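Local structure of terminase large subunit (Thermus phage G20c, 5M1P) at residues I15-E20 with T59-C64; Y37-D42 with A78-L83; L65-G70 with D146-D151; T115-P118 with S123-E126; L117-S122 with L182-S187. The protein drives viral DNA into empty capsids as the ATP-powered subunit of the packaging motor and, through its nuclease domain, cuts the genome to start and end packaging. One frame throughout, in Å; residues are numbered along the deposited sequence.

In the fold
The contacts spread over an RNase H-like nuclease domain. Contacts 1 and 3 share strand 61-69. Contact 2 packs the next helix, 73-86, on the same sheet, and Leu83 reaches Cys64 of contact 1 and Glu66 of contact 3. Helix 177-186 of contact 5 covers the sheet's other face: Gly40 CA of contact 2 lies 3.8 Å from Leu184 CB, and Gly60 of contact 1 is hydrogen-bonded to Tyr186. Contacts 4 and 5 share Leu117 and Pro118, and their centres are about 4 Å apart. Contact 2 contains Asp42, a calcium ligand. The side chains of Leu184 in contact 5 and Arg67 in contact 3 come within about 9 Å and 8 Å of the calcium.

Contact 1. Residues I15-E20 with T59-C64; sequences ILLPYE and TGAIAC
Leu17 is the residue of 15-20 that reaches across to Ala61 and Ile62. Before it comes Ile15, and both Ile15 and Leu17 are backbone-bonded to Val143 of strand 142-144. Leu17 points its side chain at 59-64. Its CG lies beside the backbone N (chi1 -56°), which turns CD1 toward Ala61 and the Ile62 carbonyl. CD1 sits 4.2 Å from Ala61 CB and 3.6 Å from Ile62 O. The touch is apolar on one side and rests against a backbone carbonyl on the other. No hydrogen bond crosses the gap, and the CA atoms of Leu17 and Ile62 stay 8.5 Å apart. Pro18 leads into Tyr19, whose ring turns its edge to Leu17 O, with CD1 at 3.7 Å from that oxygen. Tyr19 also packs on Leu26 and Pro144. On the opposing segment an ST turn at Thr59 introduces the strand: Thr59 OG1 accepts from Ala61 N at 3.2 Å. Strand 25-27 separates the two strands in the sheet order. Strand 61-69 is the third strand of the RNase H-like fold, and strands 25-27, 15-22 and 142-144 widen its sheet.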
# COMPACT_ATOMS: atom_id res chain seq x y z
N ILE A 15 12.33 8.07 4.69
CA ILE A 15 12.00 9.39 5.22
C ILE A 15 10.72 9.27 6.03
O ILE A 15 9.73 8.66 5.59
CB ILE A 15 11.85 10.43 4.11
CG1 ILE A 15 13.21 10.63 3.44
CG2 ILE A 15 11.31 11.76 4.65
CD1 ILE A 15 13.15 11.33 2.12
N LEU A 16 10.75 9.86 7.22
CA LEU A 16 9.67 9.75 8.18
C LEU A 16 8.96 11.08 8.26
O LEU A 16 9.59 12.12 8.46
CB LEU A 16 10.24 9.35 9.53
CG LEU A 16 11.14 8.11 9.52
CD1 LEU A 16 11.61 7.81 10.93
CD2 LEU A 16 10.42 6.91 8.92
N LEU A 17 7.64 11.04 8.12
CA LEU A 17 6.82 12.24 7.98
C LEU A 17 5.82 12.38 9.12
O LEU A 17 5.13 11.42 9.47
CB LEU A 17 6.03 12.18 6.68
CG LEU A 17 6.83 11.97 5.39
CD1 LEU A 17 5.90 11.68 4.22
CD2 LEU A 17 7.69 13.19 5.11
N PRO A 18 5.69 13.60 9.69
CA PRO A 18 4.65 13.80 10.69
C PRO A 18 3.27 13.77 10.03
O PRO A 18 3.15 13.99 8.82
CB PRO A 18 4.98 15.19 11.25
CG PRO A 18 5.57 15.89 10.09
CD PRO A 18 6.35 14.87 9.32
N TYR A 19 2.25 13.46 10.81
CA TYR A 19 0.90 13.37 10.29
C TYR A 19 -0.11 13.74 11.36
O TYR A 19 0.23 13.82 12.55
CB TYR A 19 0.60 11.95 9.77
CG TYR A 19 0.75 10.87 10.84
CD1 TYR A 19 1.99 10.28 11.09
CD2 TYR A 19 -0.34 10.47 11.63
CE1 TYR A 19 2.13 9.32 12.08
CE2 TYR A 19 -0.20 9.50 12.61
CZ TYR A 19 1.05 8.93 12.83
OH TYR A 19 1.21 7.97 13.81
N GLU A 20 -1.35 13.95 10.92
CA GLU A 20 -2.49 14.10 11.82
C GLU A 20 -3.36 12.86 11.65
O GLU A 20 -3.71 12.49 10.53
CB GLU A 20 -3.30 15.34 11.47
CG GLU A 20 -4.38 15.66 12.49
CD GLU A 20 -5.24 16.86 12.13
OE1 GLU A 20 -5.25 17.28 10.95
OE2 GLU A 20 -5.92 17.38 13.04
N THR A 59 6.42 14.17 -5.84
CA THR A 59 7.42 14.24 -4.75
C THR A 59 7.90 12.89 -4.24
O THR A 59 8.93 12.82 -3.57
CB THR A 59 6.87 15.01 -3.55
OG1 THR A 59 5.82 14.24 -2.94
CG2 THR A 59 6.37 16.39 -3.96
N GLY A 60 7.15 11.82 -4.52
CA GLY A 60 7.49 10.50 -4.00
C GLY A 60 7.12 10.31 -2.54
O GLY A 60 7.59 9.35 -1.92
N ALA A 61 6.29 11.20 -1.98
CA ALA A 61 5.88 11.12 -0.58
C ALA A 61 4.44 10.67 -0.43
O ALA A 61 3.56 11.08 -1.18
CB ALA A 61 6.08 12.46 0.10
N ILE A 62 4.21 9.81 0.56
CA ILE A 62 2.86 9.45 0.95
C ILE A 62 2.20 10.67 1.58
O ILE A 62 2.74 11.28 2.52
CB ILE A 62 2.86 8.26 1.93
CG1 ILE A 62 3.41 6.99 1.26
CG2 ILE A 62 1.47 8.03 2.52
CD1 ILE A 62 2.63 6.51 0.06
N ALA A 63 1.06 11.06 1.02
CA ALA A 63 0.28 12.20 1.51
C ALA A 63 -0.75 11.79 2.54
O ALA A 63 -1.12 12.57 3.42
CB ALA A 63 -0.41 12.89 0.35
N CYS A 64 -1.25 10.55 2.44
CA CYS A 64 -2.32 10.07 3.31
C CYS A 64 -2.30 8.55 3.27
O CYS A 64 -2.05 7.97 2.21
CB CYS A 64 -3.66 10.59 2.79
SG CYS A 64 -5.05 10.19 3.85

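Contact 2. Residues Y37-D42 with A78-L83; sequences YCIGAD and ARLKAL. With CA (calcium ion), chain C.
Strand 37-42, carrying Ile39 and Ala41, runs nearly antiparallel to the helix segment 78-83, carrying Leu80 and Leu83. Their directions differ by 162° and the axes approach to 10.2 Å. The strand alternates, so Ile39 and Ala41 point at the helix while Gly40 belongs to the other face. Ile39 uses two branches. Its CG2 meets Leu80 CD1 at 3.9 Å, the two side chains lying alongside and pointing opposite ways. Its CD1 reaches Leu83 CB at 3.8 Å. Leu80 CG lies opposite its backbone N (chi1 -160°), and this turn brings CD1 against the strand, where it also lies 4.1 Å from Ala41 CB. This is the helix-on-sheet layer of the RNase H-like fold: 37-42 is its central first strand, with helix 73-86 on one face and helix 177-186 on the other. Gly40 O accepts a hydrogen bond from Ser181 OG on that second face. Asp42 ends the strand at the metal. Its OD1 binds calcium at 2.3 Å, while OD2 stays 4.1 Å from the ion. Water 1, Asp48, Asp177 and the carbonyl oxygens of Phe43 and Tyr49 are the other ligands. Asp42 probably also binds both catalytic magnesium ions in the active enzyme.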
# COMPACT_ATOMS: atom_id res chain seq x y z
N TYR A 37 -1.49 12.23 -8.20
CA TYR A 37 -1.46 11.23 -7.14
C TYR A 37 -1.97 9.89 -7.65
O TYR A 37 -2.72 9.81 -8.62
CB TYR A 37 -2.38 11.67 -6.01
CG TYR A 37 -1.97 12.93 -5.31
CD1 TYR A 37 -2.23 14.19 -5.86
CD2 TYR A 37 -1.33 12.88 -4.09
CE1 TYR A 37 -1.86 15.35 -5.21
CE2 TYR A 37 -0.95 14.04 -3.43
CZ TYR A 37 -1.22 15.28 -3.99
OH TYR A 37 -0.87 16.44 -3.33
N CYS A 38 -1.56 8.84 -6.96
CA CYS A 38 -2.17 7.53 -7.13
C CYS A 38 -2.37 6.96 -5.74
O CYS A 38 -1.85 7.51 -4.76
CB CYS A 38 -1.32 6.62 -8.01
SG CYS A 38 0.20 6.05 -7.24
N ILE A 39 -3.12 5.87 -5.66
CA ILE A 39 -3.45 5.24 -4.39
C ILE A 39 -3.22 3.74 -4.49
O ILE A 39 -3.90 3.07 -5.26
CB ILE A 39 -4.93 5.48 -4.01
CG1 ILE A 39 -5.27 6.98 -4.08
CG2 ILE A 39 -5.23 4.88 -2.64
CD1 ILE A 39 -6.70 7.33 -3.78
N GLY A 40 -2.27 3.22 -3.73
CA GLY A 40 -2.08 1.78 -3.63
C GLY A 40 -3.17 1.20 -2.76
O GLY A 40 -3.37 1.70 -1.65
N ALA A 41 -3.87 0.17 -3.24
CA ALA A 41 -5.00 -0.37 -2.49
C ALA A 41 -4.89 -1.88 -2.34
O ALA A 41 -4.92 -2.63 -3.32
CB ALA A 41 -6.29 0.01 -3.17
N ASP A 42 -4.72 -2.27 -1.07
CA ASP A 42 -4.73 -3.63 -0.59
C ASP A 42 -6.05 -3.75 0.17
O ASP A 42 -6.26 -3.08 1.18
CB ASP A 42 -3.53 -3.85 0.36
CG ASP A 42 -3.47 -5.25 0.93
OD1 ASP A 42 -4.17 -5.53 1.92
OD2 ASP A 42 -2.69 -6.07 0.42
N ALA A 78 -16.21 2.78 -1.06
CA ALA A 78 -16.62 4.18 -0.81
C ALA A 78 -15.48 5.01 -0.23
O ALA A 78 -15.32 6.18 -0.59
CB ALA A 78 -17.83 4.23 0.12
N ARG A 79 -14.68 4.41 0.65
CA ARG A 79 -13.56 5.13 1.26
C ARG A 79 -12.49 5.40 0.21
O ARG A 79 -11.89 6.50 0.17
CB ARG A 79 -12.98 4.36 2.45
CG ARG A 79 -13.93 4.18 3.63
CD ARG A 79 -14.31 5.46 4.36
NE ARG A 79 -15.15 5.16 5.54
CZ ARG A 79 -16.00 6.02 6.13
NH1 ARG A 79 -16.69 5.61 7.19
NH2 ARG A 79 -16.18 7.26 5.67
N LEU A 80 -12.27 4.43 -0.66
CA LEU A 80 -11.35 4.61 -1.78
C LEU A 80 -11.82 5.72 -2.73
O LEU A 80 -11.02 6.55 -3.17
CB LEU A 80 -11.25 3.27 -2.51
CG LEU A 80 -10.10 2.94 -3.42
CD1 LEU A 80 -8.75 3.29 -2.81
CD2 LEU A 80 -10.19 1.45 -3.68
N LYS A 81 -13.12 5.73 -3.03
CA LYS A 81 -13.72 6.80 -3.84
C LYS A 81 -13.46 8.18 -3.23
O LYS A 81 -13.05 9.13 -3.92
CB LYS A 81 -15.22 6.59 -3.98
CG LYS A 81 -15.95 7.61 -4.84
CD LYS A 81 -17.40 7.19 -5.02
CE LYS A 81 -18.08 8.07 -6.04
NZ LYS A 81 -18.50 9.34 -5.43
N ALA A 82 -13.71 8.30 -1.94
CA ALA A 82 -13.52 9.57 -1.25
C ALA A 82 -12.06 10.01 -1.28
O ALA A 82 -11.78 11.16 -1.59
CB ALA A 82 -14.05 9.51 0.17
N LEU A 83 -11.13 9.09 -1.01
CA LEU A 83 -9.69 9.41 -1.09
C LEU A 83 -9.28 9.84 -2.48
O LEU A 83 -8.53 10.79 -2.64
CB LEU A 83 -8.84 8.19 -0.70
CG LEU A 83 -8.67 7.93 0.78
CD1 LEU A 83 -8.07 6.56 1.01
CD2 LEU A 83 -7.79 9.02 1.41
CA CA C . -5.58 -6.82 3.18
O HOH W 1 -4.61 -8.72 2.24

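Contact 3. Residues L65-G70 with D146-D151; sequences LERMNG and DKTILD
Leu65 and Ile149 meet tip to tip, their CD1 atoms 3.9 Å apart. Two residues along the strand, Arg67 meets Thr148. The methyl CG2 of Thr148 lies over one face of the guanidinium, 3.9 Å from NH1 and 4.1 Å from CZ. The two side chains cross at about a right angle, and the touch is of a methyl group on a flat cation. No hydrogen bond joins the segments. The conformations of Arg67 and Thr148 explain their meeting. Arg67 is extended from CG to NE, which carries its head away from the strand to the helix. Thr148 has OG1 beside its backbone N (chi1 -56°), and this leaves CG2 as the branch that faces the arginine. Strand 61-69 is the third strand of the RNase H-like sheet, and the start of helix 147-154 packs against the face of the sheet from which Leu65 and Arg67 project. Ile178 of helix 177-186 touches Arg67, Thr148 and Ile149 alike. In the next shell, Arg67 makes a cation-pi contact with Tyr49 and packs on Val51. Its side chain is about 5 Å from that of Asp177, a calcium ligand. Leu65 is backed by Val51 and Ser53. Asp146 occupies the N-cap of the helix. Its OD2 accepts a weak bond from Ile149 N at 3.3 Å, with an N-H...O angle of 149°. Its OD1 forms a salt bridge with Arg21 and takes a weak hydrogen bond with Tyr19 OH.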
# COMPACT_ATOMS: atom_id res chain seq x y z
N LEU A 65 -2.53 7.92 4.41
CA LEU A 65 -2.66 6.47 4.46
C LEU A 65 -3.88 6.13 5.29
O LEU A 65 -3.99 6.59 6.42
CB LEU A 65 -1.40 5.86 5.07
CG LEU A 65 -1.38 4.32 5.06
CD1 LEU A 65 0.03 3.83 4.78
CD2 LEU A 65 -1.92 3.72 6.34
N GLU A 66 -4.80 5.35 4.73
CA GLU A 66 -6.01 4.95 5.43
C GLU A 66 -5.95 3.46 5.65
O GLU A 66 -5.62 2.71 4.73
CB GLU A 66 -7.27 5.33 4.63
CG GLU A 66 -8.56 5.05 5.39
CD GLU A 66 -9.76 5.79 4.85
OE1 GLU A 66 -9.69 6.35 3.75
OE2 GLU A 66 -10.79 5.84 5.57
N ARG A 67 -6.24 3.05 6.88
CA ARG A 67 -6.15 1.65 7.26
C ARG A 67 -7.28 1.29 8.21
O ARG A 67 -7.56 2.01 9.15
CB ARG A 67 -4.81 1.40 7.95
CG ARG A 67 -4.62 -0.02 8.48
CD ARG A 67 -3.15 -0.29 8.71
NE ARG A 67 -2.81 -1.63 9.20
CZ ARG A 67 -2.75 -2.01 10.48
NH1 ARG A 67 -3.08 -1.18 11.47
NH2 ARG A 67 -2.36 -3.25 10.76
N MET A 68 -7.94 0.17 7.94
CA MET A 68 -8.89 -0.35 8.92
C MET A 68 -9.08 -1.83 8.68
O MET A 68 -8.56 -2.37 7.71
CB MET A 68 -10.22 0.40 8.89
CG MET A 68 -10.98 0.30 7.58
SD MET A 68 -10.19 1.09 6.17
CE MET A 68 -11.50 0.84 4.96
N ASN A 69 -9.77 -2.49 9.58
CA ASN A 69 -10.23 -3.84 9.32
C ASN A 69 -11.68 -3.94 9.72
O ASN A 69 -12.20 -3.13 10.49
CB ASN A 69 -9.35 -4.92 9.98
CG ASN A 69 -9.65 -5.13 11.45
OD1 ASN A 69 -9.98 -4.19 12.18
ND2 ASN A 69 -9.54 -6.38 11.91
N GLY A 70 -12.33 -4.94 9.16
CA GLY A 70 -13.75 -5.14 9.37
C GLY A 70 -14.68 -4.18 8.66
O GLY A 70 -15.88 -4.23 8.90
N ASP A 146 4.79 6.35 11.74
CA ASP A 146 3.84 5.63 12.56
C ASP A 146 4.48 4.29 12.87
O ASP A 146 4.89 3.58 11.95
CB ASP A 146 2.54 5.45 11.79
CG ASP A 146 1.54 4.62 12.54
OD1 ASP A 146 0.94 5.13 13.51
OD2 ASP A 146 1.38 3.44 12.17
N LYS A 147 4.52 3.94 14.14
CA LYS A 147 5.25 2.74 14.54
C LYS A 147 4.72 1.47 13.88
O LYS A 147 5.49 0.61 13.51
CB LYS A 147 5.22 2.59 16.06
N THR A 148 3.41 1.38 13.71
CA THR A 148 2.81 0.21 13.07
C THR A 148 3.30 0.02 11.63
O THR A 148 3.59 -1.10 11.21
CB THR A 148 1.28 0.29 13.11
OG1 THR A 148 0.85 0.45 14.47
CG2 THR A 148 0.65 -0.98 12.53
N ILE A 149 3.40 1.12 10.89
CA ILE A 149 3.91 1.09 9.53
C ILE A 149 5.37 0.66 9.51
O ILE A 149 5.77 -0.22 8.75
CB ILE A 149 3.78 2.48 8.86
CG1 ILE A 149 2.30 2.86 8.67
CG2 ILE A 149 4.51 2.47 7.53
CD1 ILE A 149 2.06 4.26 8.12
N LEU A 150 6.18 1.32 10.34
CA LEU A 150 7.60 1.04 10.38
C LEU A 150 7.88 -0.40 10.81
O LEU A 150 8.72 -1.07 10.23
CB LEU A 150 8.30 2.03 11.30
CG LEU A 150 8.20 3.50 10.86
CD1 LEU A 150 9.01 4.36 11.80
CD2 LEU A 150 8.64 3.72 9.43
N ASP A 151 7.14 -0.84 11.81
CA ASP A 151 7.23 -2.24 12.28
C ASP A 151 6.88 -3.25 11.19
O ASP A 151 7.57 -4.27 11.04
CB ASP A 151 6.31 -2.48 13.48
CG ASP A 151 6.82 -1.86 14.78
OD1 ASP A 151 7.97 -1.38 14.83
OD2 ASP A 151 6.05 -1.88 15.76

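Contact 4. Residues T115-P118 with S123-E126; sequences TPLP and SVKE
The flat group here is the carbonyl of Pro118, and Val124 CG1 touches its oxygen at 3.6 Å. The C=O...CG1 angle is about 127°. The methyl approaches tilted about 29° from the carbonyl plane, toward one face. This is a van der Waals touch, and no hydrogen bond joins the segments. The Pro118 ring itself stays clear of the helix and packs on Thr96 and Trp97. Leu117 gives the second touch. Its CD2 lies 4.1 Å from Val124 CG1, so one methyl of the valine serves both partners. Leu117 and Val124 overlap flank to flank, running in opposing senses. Val124 CG1 stands opposite its backbone N (chi1 170°), and that turn sends this branch rather than CG2 toward the loop. The closest CA atoms, of Pro118 and Val124, are 8.2 Å apart. The contact is small and lies near the surface. It closes a tight connection, since four residues separate the segments. Ser121 OG bonds to Val124 N and so helps hold the start of the helix. Strand 114-116 is an outer strand of the sheet, bonded to strand 91-94 through Val92 and Ala94. From its end the chain turns into helix 122-137, with Leu117 also resting on helix 177-186.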
# COMPACT_ATOMS: atom_id res chain seq x y z
N THR A 115 -6.53 1.14 -11.96
CA THR A 115 -5.79 0.21 -12.80
C THR A 115 -5.57 -1.06 -11.98
O THR A 115 -5.09 -0.97 -10.84
CB THR A 115 -4.44 0.81 -13.23
OG1 THR A 115 -4.68 1.96 -14.03
CG2 THR A 115 -3.64 -0.17 -14.07
N PRO A 116 -5.95 -2.23 -12.52
CA PRO A 116 -5.71 -3.47 -11.78
C PRO A 116 -4.24 -3.87 -11.79
O PRO A 116 -3.56 -3.79 -12.84
CB PRO A 116 -6.56 -4.50 -12.53
CG PRO A 116 -6.66 -3.98 -13.92
CD PRO A 116 -6.58 -2.48 -13.83
N LEU A 117 -3.74 -4.28 -10.63
CA LEU A 117 -2.42 -4.86 -10.49
C LEU A 117 -2.58 -6.08 -9.57
O LEU A 117 -2.27 -6.01 -8.39
CB LEU A 117 -1.41 -3.84 -9.94
CG LEU A 117 0.04 -4.11 -10.33
CD1 LEU A 117 0.91 -2.92 -9.96
CD2 LEU A 117 0.59 -5.38 -9.70
N PRO A 118 -3.09 -7.20 -10.12
CA PRO A 118 -3.32 -8.38 -9.28
C PRO A 118 -2.02 -9.00 -8.79
O PRO A 118 -1.15 -9.32 -9.60
CB PRO A 118 -4.07 -9.34 -10.20
CG PRO A 118 -3.72 -8.92 -11.57
CD PRO A 118 -3.48 -7.45 -11.52
N SER A 123 6.19 -14.16 -7.99
CA SER A 123 6.96 -13.38 -8.97
C SER A 123 6.50 -11.92 -9.06
O SER A 123 7.31 -10.99 -9.07
CB SER A 123 6.87 -14.02 -10.37
OG SER A 123 7.66 -13.30 -11.30
N VAL A 124 5.18 -11.72 -9.13
CA VAL A 124 4.61 -10.36 -9.17
C VAL A 124 4.92 -9.63 -7.86
O VAL A 124 5.32 -8.46 -7.86
CB VAL A 124 3.09 -10.41 -9.40
CG1 VAL A 124 2.45 -9.03 -9.20
CG2 VAL A 124 2.80 -10.93 -10.80
N LYS A 125 4.74 -10.33 -6.75
CA LYS A 125 5.02 -9.76 -5.43
C LYS A 125 6.48 -9.32 -5.34
O LYS A 125 6.77 -8.24 -4.84
CB LYS A 125 4.70 -10.77 -4.33
CG LYS A 125 4.90 -10.25 -2.92
CD LYS A 125 4.28 -11.19 -1.90
CE LYS A 125 2.78 -10.97 -1.79
NZ LYS A 125 2.14 -11.94 -0.86
N GLU A 126 7.39 -10.15 -5.84
CA GLU A 126 8.82 -9.84 -5.75
C GLU A 126 9.21 -8.62 -6.58
O GLU A 126 10.04 -7.83 -6.14
CB GLU A 126 9.66 -11.08 -6.10
CG GLU A 126 9.66 -12.11 -4.99
CD GLU A 126 9.81 -13.55 -5.46
OE1 GLU A 126 10.41 -13.81 -6.53
OE2 GLU A 126 9.31 -14.44 -4.74

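Contact 5. Residues L117-S122 with L182-S187; sequences LPVKSS and LALAYS
Leu184 CD2 is the methyl on which Leu117 and Val119 converge. It reaches out from the helix to the loop and lies 4.1 Å from Leu117 CB. The backbone of the same residue is as near, with Leu117 O 4.0 Å from Leu184 CD2. Val119 crosses Leu184 at a slant, and its branch CG2 comes to 4.2 Å from Leu184 CD2. Leu117 makes a second touch with another atom: CD1 meets Ser187 OG at 3.7 Å. Its CG stands opposite the backbone N (chi1 -154°), which sends CD1 to Ser187 while CB faces Leu184. Ser187 is turned with OG between its backbone N and carbonyl carbon (chi1 74°). In that position OG donates to Leu184 O at 2.6 Å. The C=O...OG angle is 141°, and the donor is tilted out of the carbonyl plane. The bond fixes the rotation of the Ser187 hydroxyl, so that OG lies beside Leu117 CD1. Val119 is the centre of an inverse gamma turn, and its side chain points at the helix. Its N is hydrogen-bonded to Asp95 OD1, and Asp95 is a probable ligand of the second catalytic metal, as in a near-identical protein. Further on, Ser121 is the N-cap of the next helix. The loop thus runs from strand 114-116 to helix 122-137 over the Leu184-Ser187 part of the chain. Leu128 of helix 122-137 touches Leu117, Val119 and Ser187, while Val93 of strand 91-94 backs Leu117 and Ser187.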
# COMPACT_ATOMS: atom_id res chain seq x y z
N LEU A 117 -3.74 -4.28 -10.63
CA LEU A 117 -2.42 -4.86 -10.49
C LEU A 117 -2.58 -6.08 -9.57
O LEU A 117 -2.27 -6.01 -8.39
CB LEU A 117 -1.41 -3.84 -9.94
CG LEU A 117 0.04 -4.11 -10.33
CD1 LEU A 117 0.91 -2.92 -9.96
CD2 LEU A 117 0.59 -5.38 -9.70
N PRO A 118 -3.09 -7.20 -10.12
CA PRO A 118 -3.32 -8.38 -9.28
C PRO A 118 -2.02 -9.00 -8.79
O PRO A 118 -1.15 -9.32 -9.60
CB PRO A 118 -4.07 -9.34 -10.20
CG PRO A 118 -3.72 -8.92 -11.57
CD PRO A 118 -3.48 -7.45 -11.52
N VAL A 119 -1.91 -9.17 -7.48
CA VAL A 119 -0.70 -9.73 -6.88
C VAL A 119 -0.90 -11.24 -6.87
O VAL A 119 -1.20 -11.86 -5.85
CB VAL A 119 -0.39 -9.12 -5.50
CG1 VAL A 119 0.92 -9.69 -4.96
CG2 VAL A 119 -0.27 -7.60 -5.60
N LYS A 120 -0.70 -11.81 -8.06
CA LYS A 120 -1.22 -13.15 -8.37
C LYS A 120 -0.19 -14.25 -8.28
O LYS A 120 -0.50 -15.42 -8.53
CB LYS A 120 -1.86 -13.14 -9.76
CG LYS A 120 -0.91 -12.85 -10.92
CD LYS A 120 -1.69 -12.63 -12.22
CE LYS A 120 -2.16 -13.95 -12.81
NZ LYS A 120 -1.07 -14.59 -13.60
N SER A 121 1.04 -13.89 -7.93
CA SER A 121 2.12 -14.86 -7.75
C SER A 121 3.23 -14.27 -6.92
O SER A 121 3.31 -13.05 -6.74
CB SER A 121 2.70 -15.27 -9.10
OG SER A 121 3.39 -14.20 -9.69
N SER A 122 4.11 -15.14 -6.45
CA SER A 122 5.31 -14.71 -5.76
C SER A 122 6.19 -13.86 -6.68
O SER A 122 6.82 -12.92 -6.22
CB SER A 122 6.07 -15.92 -5.23
OG SER A 122 6.48 -16.76 -6.29
N LEU A 182 1.80 0.06 0.16
CA LEU A 182 2.92 0.94 -0.20
C LEU A 182 3.61 0.50 -1.49
O LEU A 182 3.93 1.32 -2.33
CB LEU A 182 3.94 1.01 0.94
CG LEU A 182 3.48 1.72 2.21
CD1 LEU A 182 4.50 1.47 3.30
CD2 LEU A 182 3.25 3.21 2.01
N ALA A 183 3.81 -0.81 -1.65
CA ALA A 183 4.46 -1.32 -2.85
C ALA A 183 3.60 -1.07 -4.10
O ALA A 183 4.12 -0.71 -5.16
CB ALA A 183 4.75 -2.80 -2.71
N LEU A 184 2.28 -1.24 -3.97
CA LEU A 184 1.35 -0.93 -5.06
C LEU A 184 1.43 0.54 -5.46
O LEU A 184 1.49 0.84 -6.64
CB LEU A 184 -0.07 -1.30 -4.67
CG LEU A 184 -0.33 -2.82 -4.61
CD1 LEU A 184 -1.56 -3.11 -3.79
CD2 LEU A 184 -0.45 -3.43 -6.00
N ALA A 185 1.47 1.44 -4.48
CA ALA A 185 1.61 2.87 -4.77
C ALA A 185 2.91 3.17 -5.48
O ALA A 185 2.93 3.79 -6.56
CB ALA A 185 1.51 3.68 -3.49
N TYR A 186 4.01 2.74 -4.88
CA TYR A 186 5.34 3.03 -5.41
C TYR A 186 5.68 2.33 -6.72
O TYR A 186 6.64 2.72 -7.39
CB TYR A 186 6.42 2.77 -4.35
CG TYR A 186 6.57 3.94 -3.39
CD1 TYR A 186 7.29 5.07 -3.75
CD2 TYR A 186 5.94 3.94 -2.15
CE1 TYR A 186 7.40 6.16 -2.90
CE2 TYR A 186 6.05 5.01 -1.28
CZ TYR A 186 6.77 6.12 -1.65
OH TYR A 186 6.87 7.18 -0.76
N SER A 187 4.90 1.32 -7.12
CA SER A 187 5.03 0.73 -8.46
C SER A 187 4.87 1.75 -9.58
O SER A 187 5.32 1.52 -10.70
CB SER A 187 4.01 -0.39 -8.67
OG SER A 187 2.71 0.14 -8.87